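Local atomic coordinates of Slr0280 protein (Synechocystis sp., PDB entry 5H3K), a protein that is of unknown function but carries a region of the phosphodiester glycosidase family and so may cleave phosphodiester-linked sugars. Residues A[104-109]-A[174-179]; A[150-155]-A[170-175]; A[430-435]-A[442-447]. One frame throughout, in Å; residues are numbered along the deposited sequence.

Contact 1: A[104-109]-A[174-179]; sequences VQWFSG and PAFWQV
F107 and P174 mark where the two backbones come nearest, CA to CA 5.8 Å: the chain leaving strand 101-105 turns sharply through F107, which is in a left-handed backbone conformation, with its CB pointing toward the extended run that leads into strand 177-182. P174 sits in the corner between two aromatic rings. Its CA lies over a face of F107, 3.8 Å from the ring centroid, while its CB reaches across at about a right angle to a face of the six-membered ring of W106, 4.2 Å from that centroid. Proline suits this place because its compact, rigid ring, rich in C-H groups, presents neighbouring ones to both faces. F107 in turn sets CD2 over the centre of the W106 indole, on the same face that P174 uses. W106 reaches these partners because its CG lies anti to the backbone N (chi1 -173°), carrying the large indole forward from a CB that does not itself point across. On the other side of the indole plane from P174, CZ2 of W106 meets CD1 of F176 at 3.3 Å; the two rings are nearly parallel, with planes at 19°, yet slid so far apart that they barely overlap. The carbonyl of A175 is buried with no polar partner in the model. Its O sits at the edge of F107, 3.3 Å from CE2, where the weakly positive ring hydrogens probably soften the loss of a bond. Within the turn, the backbone N of W106 bonds OG of S108 at 3.1 Å, helping to fix the bend. L131 and L91 also touch W106. This is an aromatic and proline cluster of the hydrophobic-core kind, filling the seam between the N-terminal mixed sheet and the four-stranded antiparallel sheet that begins with strand 177-182.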
ATOM      1  N   VAL A 104     -15.624  12.072  17.044  1.00 13.87           N
ATOM      2  CA  VAL A 104     -14.866  12.987  16.192  1.00 14.53           C
ATOM      3  C   VAL A 104     -14.820  14.377  16.817  1.00 18.62           C
ATOM      4  O   VAL A 104     -15.654  14.711  17.662  1.00 18.49           O
ATOM      5  CB  VAL A 104     -15.461  13.088  14.755  1.00 14.74           C
ATOM      6  CG1 VAL A 104     -15.445  11.723  14.030  1.00 12.08           C
ATOM      7  CG2 VAL A 104     -16.880  13.671  14.783  1.00 12.22           C
ATOM      8  N   GLN A 105     -13.829  15.171  16.417  1.00 15.14           N
ATOM      9  CA  GLN A 105     -13.795  16.594  16.742  1.00 20.37           C
ATOM     10  C   GLN A 105     -13.645  17.386  15.453  1.00 19.62           C
ATOM     11  O   GLN A 105     -12.766  17.098  14.639  1.00 18.39           O
ATOM     12  CB  GLN A 105     -12.648  16.924  17.707  1.00 21.26           C
ATOM     13  CG  GLN A 105     -12.936  16.608  19.172  1.00 30.83           C
ATOM     14  CD  GLN A 105     -13.939  17.574  19.815  1.00 37.53           C
ATOM     15  OE1 GLN A 105     -15.041  17.784  19.300  1.00 37.88           O
ATOM     16  NE2 GLN A 105     -13.556  18.162  20.949  1.00 37.69           N
ATOM     17  N   TRP A 106     -14.524  18.361  15.256  1.00 17.40           N
ATOM     18  CA  TRP A 106     -14.469  19.216  14.075  1.00 17.71           C
ATOM     19  C   TRP A 106     -15.235  20.505  14.367  1.00 19.28           C
ATOM     20  O   TRP A 106     -16.456  20.580  14.174  1.00 19.88           O
ATOM     21  CB  TRP A 106     -15.034  18.498  12.834  1.00 15.74           C
ATOM     22  CG  TRP A 106     -14.850  19.276  11.554  1.00 16.68           C
ATOM     23  CD1 TRP A 106     -13.690  19.442  10.848  1.00 18.07           C
ATOM     24  CD2 TRP A 106     -15.864  20.001  10.836  1.00 13.70           C
ATOM     25  NE1 TRP A 106     -13.921  20.230   9.740  1.00 16.89           N
ATOM     26  CE2 TRP A 106     -15.239  20.579   9.714  1.00 15.30           C
ATOM     27  CE3 TRP A 106     -17.225  20.214  11.043  1.00 16.21           C
ATOM     28  CZ2 TRP A 106     -15.950  21.356   8.799  1.00 15.60           C
ATOM     29  CZ3 TRP A 106     -17.925  20.986  10.126  1.00 15.46           C
ATOM     30  CH2 TRP A 106     -17.287  21.547   9.022  1.00 18.94           C
ATOM     31  N   PHE A 107     -14.497  21.510  14.836  1.00 16.96           N
ATOM     32  CA  PHE A 107     -15.075  22.779  15.264  1.00 17.12           C
ATOM     33  C   PHE A 107     -16.240  22.535  16.225  1.00 18.37           C
ATOM     34  O   PHE A 107     -17.333  23.069  16.053  1.00 20.50           O
ATOM     35  CB  PHE A 107     -15.511  23.599  14.056  1.00 13.57           C
ATOM     36  CG  PHE A 107     -14.371  23.973  13.135  1.00 13.60           C
ATOM     37  CD1 PHE A 107     -13.523  25.024  13.452  1.00 14.51           C
ATOM     38  CD2 PHE A 107     -14.149  23.272  11.960  1.00 15.90           C
ATOM     39  CE1 PHE A 107     -12.474  25.378  12.610  1.00 13.32           C
ATOM     40  CE2 PHE A 107     -13.099  23.617  11.113  1.00 13.89           C
ATOM     41  CZ  PHE A 107     -12.265  24.672  11.441  1.00 11.37           C
ATOM     42  N   SER A 108     -15.982  21.713  17.232  1.00 23.10           N
ATOM     43  CA  SER A 108     -16.989  21.354  18.220  1.00 25.25           C
ATOM     44  C   SER A 108     -16.466  21.512  19.648  1.00 25.08           C
ATOM     45  O   SER A 108     -15.328  21.146  19.945  1.00 33.61           O
ATOM     46  CB  SER A 108     -17.482  19.924  17.967  1.00 28.21           C
ATOM     47  OG  SER A 108     -16.431  19.063  17.553  1.00 26.79           O
ATOM     48  N   GLY A 109     -17.288  22.069  20.532  1.00 33.00           N
ATOM     49  CA  GLY A 109     -16.933  22.123  21.942  1.00 35.35           C
ATOM     50  C   GLY A 109     -16.998  20.735  22.562  1.00 38.68           C
ATOM     51  O   GLY A 109     -16.114  20.332  23.329  1.00 39.22           O
ATOM     52  N   PRO A 174     -17.015  27.143  10.757  1.00 15.89           N
ATOM     53  CA  PRO A 174     -16.226  25.934  10.493  1.00 13.46           C
ATOM     54  C   PRO A 174     -15.888  25.844   9.012  1.00 12.84           C
ATOM     55  O   PRO A 174     -16.635  26.364   8.171  1.00 13.07           O
ATOM     56  CB  PRO A 174     -17.185  24.806  10.874  1.00 11.22           C
ATOM     57  CG  PRO A 174     -18.061  25.409  11.933  1.00 16.74           C
ATOM     58  CD  PRO A 174     -18.275  26.843  11.462  1.00 15.64           C
ATOM     59  N   ALA A 175     -14.773  25.197   8.692  1.00 11.87           N
ATOM     60  CA  ALA A 175     -14.339  25.111   7.309  1.00 11.29           C
ATOM     61  C   ALA A 175     -13.681  23.767   7.037  1.00 11.16           C
ATOM     62  O   ALA A 175     -12.925  23.266   7.861  1.00 10.24           O
ATOM     63  CB  ALA A 175     -13.373  26.253   6.985  1.00 11.77           C
ATOM     64  N   PHE A 176     -13.983  23.179   5.888  1.00  9.20           N
ATOM     65  CA  PHE A 176     -13.291  21.966   5.473  1.00  9.95           C
ATOM     66  C   PHE A 176     -11.840  22.303   5.145  1.00 12.33           C
ATOM     67  O   PHE A 176     -11.548  23.384   4.629  1.00 13.74           O
ATOM     68  CB  PHE A 176     -13.971  21.383   4.249  1.00 10.87           C
ATOM     69  CG  PHE A 176     -15.423  21.072   4.461  1.00 11.11           C
ATOM     70  CD1 PHE A 176     -15.836  20.400   5.602  1.00 14.66           C
ATOM     71  CD2 PHE A 176     -16.373  21.471   3.535  1.00 16.30           C
ATOM     72  CE1 PHE A 176     -17.180  20.101   5.809  1.00 14.21           C
ATOM     73  CE2 PHE A 176     -17.728  21.174   3.730  1.00 20.40           C
ATOM     74  CZ  PHE A 176     -18.126  20.491   4.870  1.00 15.27           C
ATOM     75  N   TRP A 177     -10.931  21.383   5.437  1.00  9.13           N
ATOM     76  CA  TRP A 177      -9.526  21.616   5.143  1.00  9.41           C
ATOM     77  C   TRP A 177      -8.787  20.306   4.902  1.00 12.96           C
ATOM     78  O   TRP A 177      -9.263  19.229   5.285  1.00  9.34           O
ATOM     79  CB  TRP A 177      -8.866  22.415   6.282  1.00 11.24           C
ATOM     80  CG  TRP A 177      -9.020  21.747   7.615  1.00  9.41           C
ATOM     81  CD1 TRP A 177     -10.080  21.867   8.483  1.00 10.00           C
ATOM     82  CD2 TRP A 177      -8.099  20.833   8.224  1.00 10.91           C
ATOM     83  NE1 TRP A 177      -9.860  21.088   9.601  1.00 12.83           N
ATOM     84  CE2 TRP A 177      -8.663  20.452   9.467  1.00 12.14           C
ATOM     85  CE3 TRP A 177      -6.861  20.311   7.842  1.00 11.58           C
ATOM     86  CZ2 TRP A 177      -8.012  19.559  10.326  1.00 13.78           C
ATOM     87  CZ3 TRP A 177      -6.224  19.423   8.702  1.00 15.73           C
ATOM     88  CH2 TRP A 177      -6.805  19.054   9.928  1.00 15.44           C
ATOM     89  N   GLN A 178      -7.628  20.405   4.252  1.00 10.38           N
ATOM     90  CA  GLN A 178      -6.750  19.265   4.056  1.00 10.10           C
ATOM     91  C   GLN A 178      -5.306  19.740   4.149  1.00 11.26           C
ATOM     92  O   GLN A 178      -5.035  20.949   4.074  1.00  8.48           O
ATOM     93  CB  GLN A 178      -7.018  18.621   2.693  1.00 13.21           C
ATOM     94  CG  GLN A 178      -6.835  19.568   1.519  1.00 12.20           C
ATOM     95  CD  GLN A 178      -7.251  18.952   0.182  1.00 19.32           C
ATOM     96  OE1 GLN A 178      -6.412  18.475  -0.584  1.00 21.33           O
ATOM     97  NE2 GLN A 178      -8.549  18.968  -0.100  1.00 18.37           N
ATOM     98  N   VAL A 179      -4.382  18.800   4.337  1.00 12.09           N
ATOM     99  CA  VAL A 179      -2.968  19.141   4.453  1.00  9.45           C
ATOM    100  C   VAL A 179      -2.124  18.123   3.699  1.00  9.71           C
ATOM    101  O   VAL A 179      -2.385  16.928   3.772  1.00 11.82           O
ATOM    102  CB  VAL A 179      -2.527  19.285   5.950  1.00 12.08           C
ATOM    103  CG1 VAL A 179      -2.949  18.073   6.774  1.00 14.27           C
ATOM    104  CG2 VAL A 179      -1.014  19.540   6.068  1.00 10.49           C
TER

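Contact 2: A[150-155]-A[170-175]; sequences NAQILT and ELSQPA
Q152 and S172 face each other at the open end of the hairpin formed by strands 153-161 and 164-171, and the side chain of Q152 lies along the hydroxyl of S172. From the backbone its CB passes OG of S172 at 3.7 Å and CG runs by at a similar range. The chain continues extended, so that OE1 ends at a water 2.6 Å away. That water also donates to O of N150 and accepts from OG of S172, tying three polar groups near the surface. S172 itself grips Q152 twice: its OG takes the N-H of Q152 at 2.9 Å, and its own N gives to O of Q152, in the carbonyl plane, at 2.9 Å. OG can do the first because chi1 (65°) sets it between the backbone N and the carbonyl carbon. With an alanine here, the N-H of Q152 would probably be left without its acceptor and the water without the hydroxyl that donates to it, so the Q152 side-chain amide would be less firmly placed. Further in, N of L154 gives a short 2.7 Å bond to O of E170. On the buried face, I153 and L171 lie side by side, CG1 to CD2 3.7 Å, branched aliphatic groups suited to packing under the sheet. The small CB of A151 suits a close, buried spot, 3.3 Å from O of Q173 and against CB of A175. At the open end one backbone bond remains; one hydroxyl, standing in for the missing carbonyl, accepts from Q152 N and donates to the water, serving both strand end and surface.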
ATOM      1  N   ASN A 150     -19.655  28.985   4.235  1.00 17.19           N
ATOM      2  CA  ASN A 150     -19.544  30.454   4.276  1.00 16.60           C
ATOM      3  C   ASN A 150     -18.503  30.977   5.262  1.00 18.65           C
ATOM      4  O   ASN A 150     -18.708  32.016   5.893  1.00 18.29           O
ATOM      5  CB  ASN A 150     -20.895  31.114   4.580  1.00 19.81           C
ATOM      6  CG  ASN A 150     -21.940  30.843   3.512  1.00 25.12           C
ATOM      7  OD1 ASN A 150     -23.043  30.371   3.811  1.00 28.23           O
ATOM      8  ND2 ASN A 150     -21.606  31.153   2.265  1.00 26.23           N
ATOM      9  N   ALA A 151     -17.388  30.258   5.388  1.00 15.04           N
ATOM     10  CA  ALA A 151     -16.328  30.621   6.335  1.00 12.51           C
ATOM     11  C   ALA A 151     -15.382  31.646   5.732  1.00 14.42           C
ATOM     12  O   ALA A 151     -15.098  31.612   4.533  1.00 10.88           O
ATOM     13  CB  ALA A 151     -15.540  29.377   6.771  1.00 11.25           C
ATOM     14  N   GLN A 152     -14.896  32.549   6.578  1.00 14.45           N
ATOM     15  CA  GLN A 152     -13.883  33.516   6.196  1.00 13.51           C
ATOM     16  C   GLN A 152     -12.780  33.499   7.230  1.00 13.58           C
ATOM     17  O   GLN A 152     -13.045  33.306   8.422  1.00 14.84           O
ATOM     18  CB  GLN A 152     -14.483  34.922   6.151  1.00 17.13           C
ATOM     19  CG  GLN A 152     -15.798  35.028   5.424  1.00 19.27           C
ATOM     20  CD  GLN A 152     -16.445  36.392   5.622  1.00 30.13           C
ATOM     21  OE1 GLN A 152     -17.414  36.532   6.371  1.00 32.13           O
ATOM     22  NE2 GLN A 152     -15.902  37.406   4.958  1.00 33.85           N
ATOM     23  N   ILE A 153     -11.546  33.714   6.782  1.00  9.41           N
ATOM     24  CA  ILE A 153     -10.418  33.822   7.684  1.00  9.65           C
ATOM     25  C   ILE A 153     -10.341  35.253   8.198  1.00 13.36           C
ATOM     26  O   ILE A 153     -10.186  36.183   7.414  1.00 16.66           O
ATOM     27  CB  ILE A 153      -9.103  33.450   6.975  1.00 12.47           C
ATOM     28  CG1 ILE A 153      -9.196  32.029   6.410  1.00 11.82           C
ATOM     29  CG2 ILE A 153      -7.924  33.587   7.939  1.00 12.77           C
ATOM     30  CD1 ILE A 153      -7.981  31.627   5.569  1.00 15.73           C
ATOM     31  N   LEU A 154     -10.458  35.429   9.512  1.00 12.54           N
ATOM     32  CA  LEU A 154     -10.528  36.776  10.093  1.00 14.32           C
ATOM     33  C   LEU A 154      -9.160  37.321  10.497  1.00 15.38           C
ATOM     34  O   LEU A 154      -8.854  38.488  10.256  1.00 16.02           O
ATOM     35  CB  LEU A 154     -11.490  36.781  11.285  1.00 15.77           C
ATOM     36  CG  LEU A 154     -12.878  36.220  10.954  1.00 14.09           C
ATOM     37  CD1 LEU A 154     -13.729  36.056  12.211  1.00 16.20           C
ATOM     38  CD2 LEU A 154     -13.581  37.094   9.921  1.00 19.49           C
ATOM     39  N   THR A 155      -8.340  36.481  11.122  1.00 16.38           N
ATOM     40  CA  THR A 155      -6.974  36.865  11.472  1.00 16.98           C
ATOM     41  C   THR A 155      -6.028  35.683  11.293  1.00 16.73           C
ATOM     42  O   THR A 155      -6.457  34.529  11.299  1.00 13.04           O
ATOM     43  CB  THR A 155      -6.863  37.347  12.940  1.00 19.95           C
ATOM     44  OG1 THR A 155      -7.288  36.299  13.815  1.00 18.10           O
ATOM     45  CG2 THR A 155      -7.723  38.581  13.189  1.00 21.02           C
ATOM     46  N   GLU A 170      -8.025  32.348  12.793  1.00 11.91           N
ATOM     47  CA  GLU A 170      -9.370  32.566  13.328  1.00 12.23           C
ATOM     48  C   GLU A 170     -10.377  32.610  12.183  1.00 14.26           C
ATOM     49  O   GLU A 170     -10.162  33.293  11.175  1.00 13.71           O
ATOM     50  CB  GLU A 170      -9.461  33.850  14.169  1.00 13.77           C
ATOM     51  CG  GLU A 170     -10.895  34.110  14.675  1.00 18.06           C
ATOM     52  CD  GLU A 170     -11.000  35.267  15.659  1.00 25.93           C
ATOM     53  OE1 GLU A 170      -9.984  35.596  16.311  1.00 27.80           O
ATOM     54  OE2 GLU A 170     -12.109  35.836  15.790  1.00 25.18           O
ATOM     55  N   LEU A 171     -11.465  31.856  12.324  1.00 12.30           N
ATOM     56  CA  LEU A 171     -12.439  31.705  11.250  1.00  9.51           C
ATOM     57  C   LEU A 171     -13.820  32.182  11.684  1.00 11.32           C
ATOM     58  O   LEU A 171     -14.152  32.123  12.864  1.00 11.15           O
ATOM     59  CB  LEU A 171     -12.543  30.234  10.860  1.00 13.16           C
ATOM     60  CG  LEU A 171     -11.231  29.546  10.492  1.00 13.89           C
ATOM     61  CD1 LEU A 171     -11.465  28.048  10.297  1.00 12.44           C
ATOM     62  CD2 LEU A 171     -10.673  30.187   9.228  1.00 12.39           C
ATOM     63  N   SER A 172     -14.639  32.613  10.726  1.00  9.79           N
ATOM     64  CA  SER A 172     -16.007  33.035  11.031  1.00 14.56           C
ATOM     65  C   SER A 172     -16.961  31.850  11.189  1.00 17.51           C
ATOM     66  O   SER A 172     -17.975  31.943  11.891  1.00 13.98           O
ATOM     67  CB  SER A 172     -16.532  33.964   9.944  1.00 13.93           C
ATOM     68  OG  SER A 172     -16.645  33.276   8.719  1.00 11.71           O
ATOM     69  N   GLN A 173     -16.641  30.744  10.517  1.00 13.14           N
ATOM     70  CA  GLN A 173     -17.463  29.536  10.533  1.00 16.61           C
ATOM     71  C   GLN A 173     -16.525  28.341  10.408  1.00 15.79           C
ATOM     72  O   GLN A 173     -15.364  28.503   9.998  1.00 11.83           O
ATOM     73  CB  GLN A 173     -18.444  29.523   9.351  1.00 12.11           C
ATOM     74  CG  GLN A 173     -19.442  30.682   9.311  1.00 14.14           C
ATOM     75  CD  GLN A 173     -20.460  30.608  10.438  1.00 16.46           C
ATOM     76  OE1 GLN A 173     -20.755  29.524  10.945  1.00 17.05           O
ATOM     77  NE2 GLN A 173     -21.006  31.759  10.829  1.00 15.70           N
ATOM     78  N   PRO A 174     -17.015  27.143  10.757  1.00 15.89           N
ATOM     79  CA  PRO A 174     -16.226  25.934  10.493  1.00 13.46           C
ATOM     80  C   PRO A 174     -15.888  25.844   9.012  1.00 12.84           C
ATOM     81  O   PRO A 174     -16.635  26.364   8.171  1.00 13.07           O
ATOM     82  CB  PRO A 174     -17.185  24.806  10.874  1.00 11.22           C
ATOM     83  CG  PRO A 174     -18.061  25.409  11.933  1.00 16.74           C
ATOM     84  CD  PRO A 174     -18.275  26.843  11.462  1.00 15.64           C
ATOM     85  N   ALA A 175     -14.773  25.197   8.692  1.00 11.87           N
ATOM     86  CA  ALA A 175     -14.339  25.111   7.309  1.00 11.29           C
ATOM     87  C   ALA A 175     -13.681  23.767   7.037  1.00 11.16           C
ATOM     88  O   ALA A 175     -12.925  23.266   7.861  1.00 10.24           O
ATOM     89  CB  ALA A 175     -13.373  26.253   6.985  1.00 11.77           C
TER
HETATM   90  O   HOH W   1     -18.593  34.426   7.329  1.00 16.77           O

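Contact 3: A[430-435]-A[442-447]; sequences EQVYVV and AQYPLP
Q431 and Q443 join their amides above the strands: NE2 of Q443 gives a nearly straight bond (167°) to OE1 of Q431, 2.7 Å long. The acceptor lies in the amide plane of Q443, but the donor stands tilted from the carbonyl plane of Q431, and the two amides are turned steeply against each other. Q431 gets there by folding at chi2 (-67°), which also brings its NE2 to 3.3 Å from CB of P445. The extended Q443 runs alongside Y433, pointing the same way, with CG making an off-centre CH-pi contact, 4.3 Å from the ring centroid, and CD 3.4 Å from CE1. Polar ends and aliphatic shafts make glutamine apt for this more open face. Beneath lies an antiparallel beta hairpin, strands 430-436 and 439-446, in which V432 and Y444 form a hydrogen-bonded pair: N of V432 meets O of Y444 at 2.8 Å and 179°, nearly along the C=O axis. P445 occupies a non-hydrogen-bonded position, so its lack of an N-H costs the pairing with Q431 nothing. On the opposite face V432 sends CG1 to CB of Y444 (3.8 Å) and to CG of L446 (3.9 Å), and V434 packs on A442; the branched V432, V434 and L446 suit the part of this face that packs on M454. Strand 460-466 pairs with the other side of strand 430-436 and adds L462 and I464 beside V432. At the far end of the same face, buried E430 is held by a salt bridge to R466 and hydrogen bonds to Y423 and S427.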
ATOM      1  N   GLU A 430      19.255 -14.608 -26.722  1.00 18.76           N
ATOM      2  CA  GLU A 430      18.360 -15.583 -26.097  1.00 19.08           C
ATOM      3  C   GLU A 430      17.860 -16.563 -27.151  1.00 21.93           C
ATOM      4  O   GLU A 430      17.801 -16.224 -28.338  1.00 22.79           O
ATOM      5  CB  GLU A 430      17.168 -14.876 -25.433  1.00 16.89           C
ATOM      6  CG  GLU A 430      17.581 -13.945 -24.310  1.00 18.67           C
ATOM      7  CD  GLU A 430      16.408 -13.398 -23.518  1.00 16.43           C
ATOM      8  OE1 GLU A 430      16.661 -12.858 -22.420  1.00 20.31           O
ATOM      9  OE2 GLU A 430      15.246 -13.503 -23.977  1.00 14.20           O
ATOM     10  N   GLN A 431      17.513 -17.775 -26.720  1.00 15.98           N
ATOM     11  CA  GLN A 431      16.787 -18.712 -27.573  1.00 17.98           C
ATOM     12  C   GLN A 431      15.390 -18.887 -26.993  1.00 14.72           C
ATOM     13  O   GLN A 431      15.245 -19.052 -25.778  1.00 13.34           O
ATOM     14  CB  GLN A 431      17.491 -20.068 -27.606  1.00 19.62           C
ATOM     15  CG  GLN A 431      18.653 -20.150 -28.584  1.00 30.16           C
ATOM     16  CD  GLN A 431      18.202 -20.068 -30.036  1.00 27.94           C
ATOM     17  OE1 GLN A 431      17.372 -20.858 -30.493  1.00 30.03           O
ATOM     18  NE2 GLN A 431      18.744 -19.106 -30.764  1.00 31.81           N
ATOM     19  N   VAL A 432      14.366 -18.855 -27.842  1.00 11.57           N
ATOM     20  CA  VAL A 432      13.007 -19.098 -27.359  1.00 12.83           C
ATOM     21  C   VAL A 432      12.416 -20.366 -27.960  1.00 13.57           C
ATOM     22  O   VAL A 432      12.576 -20.632 -29.159  1.00 12.95           O
ATOM     23  CB  VAL A 432      12.060 -17.886 -27.594  1.00 12.99           C
ATOM     24  CG1 VAL A 432      11.976 -17.529 -29.071  1.00 15.23           C
ATOM     25  CG2 VAL A 432      10.647 -18.168 -27.021  1.00 10.82           C
ATOM     26  N   TYR A 433      11.737 -21.147 -27.117  1.00  7.81           N
ATOM     27  CA  TYR A 433      10.976 -22.304 -27.568  1.00  9.47           C
ATOM     28  C   TYR A 433       9.519 -22.040 -27.259  1.00 11.22           C
ATOM     29  O   TYR A 433       9.158 -21.786 -26.099  1.00  8.83           O
ATOM     30  CB  TYR A 433      11.449 -23.572 -26.852  1.00  9.26           C
ATOM     31  CG  TYR A 433      12.923 -23.847 -27.053  1.00 11.08           C
ATOM     32  CD1 TYR A 433      13.358 -24.762 -28.006  1.00 14.50           C
ATOM     33  CD2 TYR A 433      13.887 -23.179 -26.304  1.00 11.95           C
ATOM     34  CE1 TYR A 433      14.718 -25.010 -28.195  1.00 14.78           C
ATOM     35  CE2 TYR A 433      15.247 -23.415 -26.489  1.00 17.15           C
ATOM     36  CZ  TYR A 433      15.654 -24.331 -27.433  1.00 20.62           C
ATOM     37  OH  TYR A 433      17.000 -24.565 -27.600  1.00 16.75           O
ATOM     38  N   VAL A 434       8.686 -22.073 -28.298  1.00  7.99           N
ATOM     39  CA  VAL A 434       7.261 -21.825 -28.142  1.00  7.91           C
ATOM     40  C   VAL A 434       6.554 -23.136 -27.810  1.00 12.04           C
ATOM     41  O   VAL A 434       6.727 -24.138 -28.512  1.00 11.13           O
ATOM     42  CB  VAL A 434       6.650 -21.206 -29.414  1.00  9.08           C
ATOM     43  CG1 VAL A 434       5.186 -20.885 -29.190  1.00 10.06           C
ATOM     44  CG2 VAL A 434       7.413 -19.955 -29.814  1.00 11.70           C
ATOM     45  N   VAL A 435       5.776 -23.135 -26.729  1.00  5.86           N
ATOM     46  CA  VAL A 435       5.024 -24.319 -26.315  1.00  7.11           C
ATOM     47  C   VAL A 435       3.528 -24.022 -26.401  1.00 10.59           C
ATOM     48  O   VAL A 435       3.054 -23.000 -25.895  1.00  9.03           O
ATOM     49  CB  VAL A 435       5.412 -24.771 -24.886  1.00  8.28           C
ATOM     50  CG1 VAL A 435       4.667 -26.045 -24.513  1.00  9.09           C
ATOM     51  CG2 VAL A 435       6.922 -24.986 -24.785  1.00  7.56           C
ATOM     52  N   ALA A 442       7.729 -24.207 -32.067  1.00 13.50           N
ATOM     53  CA  ALA A 442       8.705 -23.373 -32.766  1.00 13.39           C
ATOM     54  C   ALA A 442       9.926 -23.084 -31.900  1.00 15.32           C
ATOM     55  O   ALA A 442       9.859 -23.195 -30.676  1.00 12.76           O
ATOM     56  CB  ALA A 442       8.049 -22.067 -33.235  1.00 14.97           C
ATOM     57  N   GLN A 443      11.042 -22.749 -32.542  1.00 14.37           N
ATOM     58  CA  GLN A 443      12.239 -22.260 -31.855  1.00 16.89           C
ATOM     59  C   GLN A 443      12.784 -21.086 -32.661  1.00 25.07           C
ATOM     60  O   GLN A 443      12.846 -21.164 -33.893  1.00 21.96           O
ATOM     61  CB  GLN A 443      13.312 -23.350 -31.735  1.00 21.47           C
ATOM     62  CG  GLN A 443      14.691 -22.831 -31.293  1.00 23.41           C
ATOM     63  CD  GLN A 443      15.755 -23.924 -31.221  1.00 28.02           C
ATOM     64  OE1 GLN A 443      15.494 -25.083 -31.544  1.00 30.60           O
ATOM     65  NE2 GLN A 443      16.966 -23.552 -30.798  1.00 23.72           N
ATOM     66  N   TYR A 444      13.148 -20.000 -31.976  1.00 18.21           N
ATOM     67  CA  TYR A 444      13.718 -18.822 -32.633  1.00 20.22           C
ATOM     68  C   TYR A 444      14.832 -18.219 -31.795  1.00 25.65           C
ATOM     69  O   TYR A 444      14.793 -18.283 -30.563  1.00 18.73           O
ATOM     70  CB  TYR A 444      12.677 -17.717 -32.813  1.00 18.63           C
ATOM     71  CG  TYR A 444      11.401 -18.107 -33.492  1.00 25.99           C
ATOM     72  CD1 TYR A 444      11.357 -18.330 -34.863  1.00 28.00           C
ATOM     73  CD2 TYR A 444      10.221 -18.205 -32.774  1.00 21.21           C
ATOM     74  CE1 TYR A 444      10.171 -18.673 -35.492  1.00 31.39           C
ATOM     75  CE2 TYR A 444       9.030 -18.544 -33.392  1.00 26.69           C
ATOM     76  CZ  TYR A 444       9.009 -18.779 -34.751  1.00 30.93           C
ATOM     77  OH  TYR A 444       7.816 -19.115 -35.357  1.00 30.88           O
ATOM     78  N   PRO A 445      15.818 -17.592 -32.460  1.00 28.89           N
ATOM     79  CA  PRO A 445      16.787 -16.779 -31.726  1.00 23.22           C
ATOM     80  C   PRO A 445      16.173 -15.415 -31.437  1.00 24.66           C
ATOM     81  O   PRO A 445      15.381 -14.920 -32.243  1.00 24.28           O
ATOM     82  CB  PRO A 445      17.937 -16.636 -32.724  1.00 25.21           C
ATOM     83  CG  PRO A 445      17.241 -16.651 -34.070  1.00 25.16           C
ATOM     84  CD  PRO A 445      16.100 -17.626 -33.910  1.00 27.49           C
ATOM     85  N   LEU A 446      16.493 -14.842 -30.282  1.00 21.32           N
ATOM     86  CA  LEU A 446      16.123 -13.467 -29.972  1.00 22.80           C
ATOM     87  C   LEU A 446      17.433 -12.754 -29.687  1.00 27.34           C
ATOM     88  O   LEU A 446      17.899 -12.741 -28.541  1.00 23.46           O
ATOM     89  CB  LEU A 446      15.208 -13.405 -28.746  1.00 22.23           C
ATOM     90  CG  LEU A 446      13.875 -14.134 -28.840  1.00 22.58           C
ATOM     91  CD1 LEU A 446      13.160 -14.119 -27.478  1.00 20.41           C
ATOM     92  CD2 LEU A 446      13.010 -13.507 -29.917  1.00 20.83           C
ATOM     93  N   PRO A 447      18.048 -12.172 -30.730  1.00 27.92           N
ATOM     94  CA  PRO A 447      19.445 -11.747 -30.607  1.00 24.29           C
ATOM     95  C   PRO A 447      19.622 -10.493 -29.761  1.00 27.31           C
ATOM     96  O   PRO A 447      20.660 -10.344 -29.126  1.00 25.53           O
ATOM     97  CB  PRO A 447      19.837 -11.446 -32.055  1.00 26.59           C
ATOM     98  CG  PRO A 447      18.562 -10.992 -32.687  1.00 25.40           C
ATOM     99  CD  PRO A 447      17.476 -11.816 -32.042  1.00 27.14           C
TER

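Overall arrangement
Contacts 1 and 2 are neighbours, with centres 11 Å apart: they share P174 and A175, and F107 touches L171, so the segment that closes the hairpin of contact 2 goes straight on to supply the proline of contact 1. Contact 1 is wholly buried and built from aromatic rings and proline, while contact 2 is only partly buried and relies on backbone bonds, a hydroxyl and a water. Contact 3, about 63 Å from contact 1 between centres, is also a partly buried hairpin, with glutamine amides on its more open face and V432, V434, L446 and E430 on the packed one. Its pairing is regular, and its side-chain polar link is a direct amide pair rather than a water bridge.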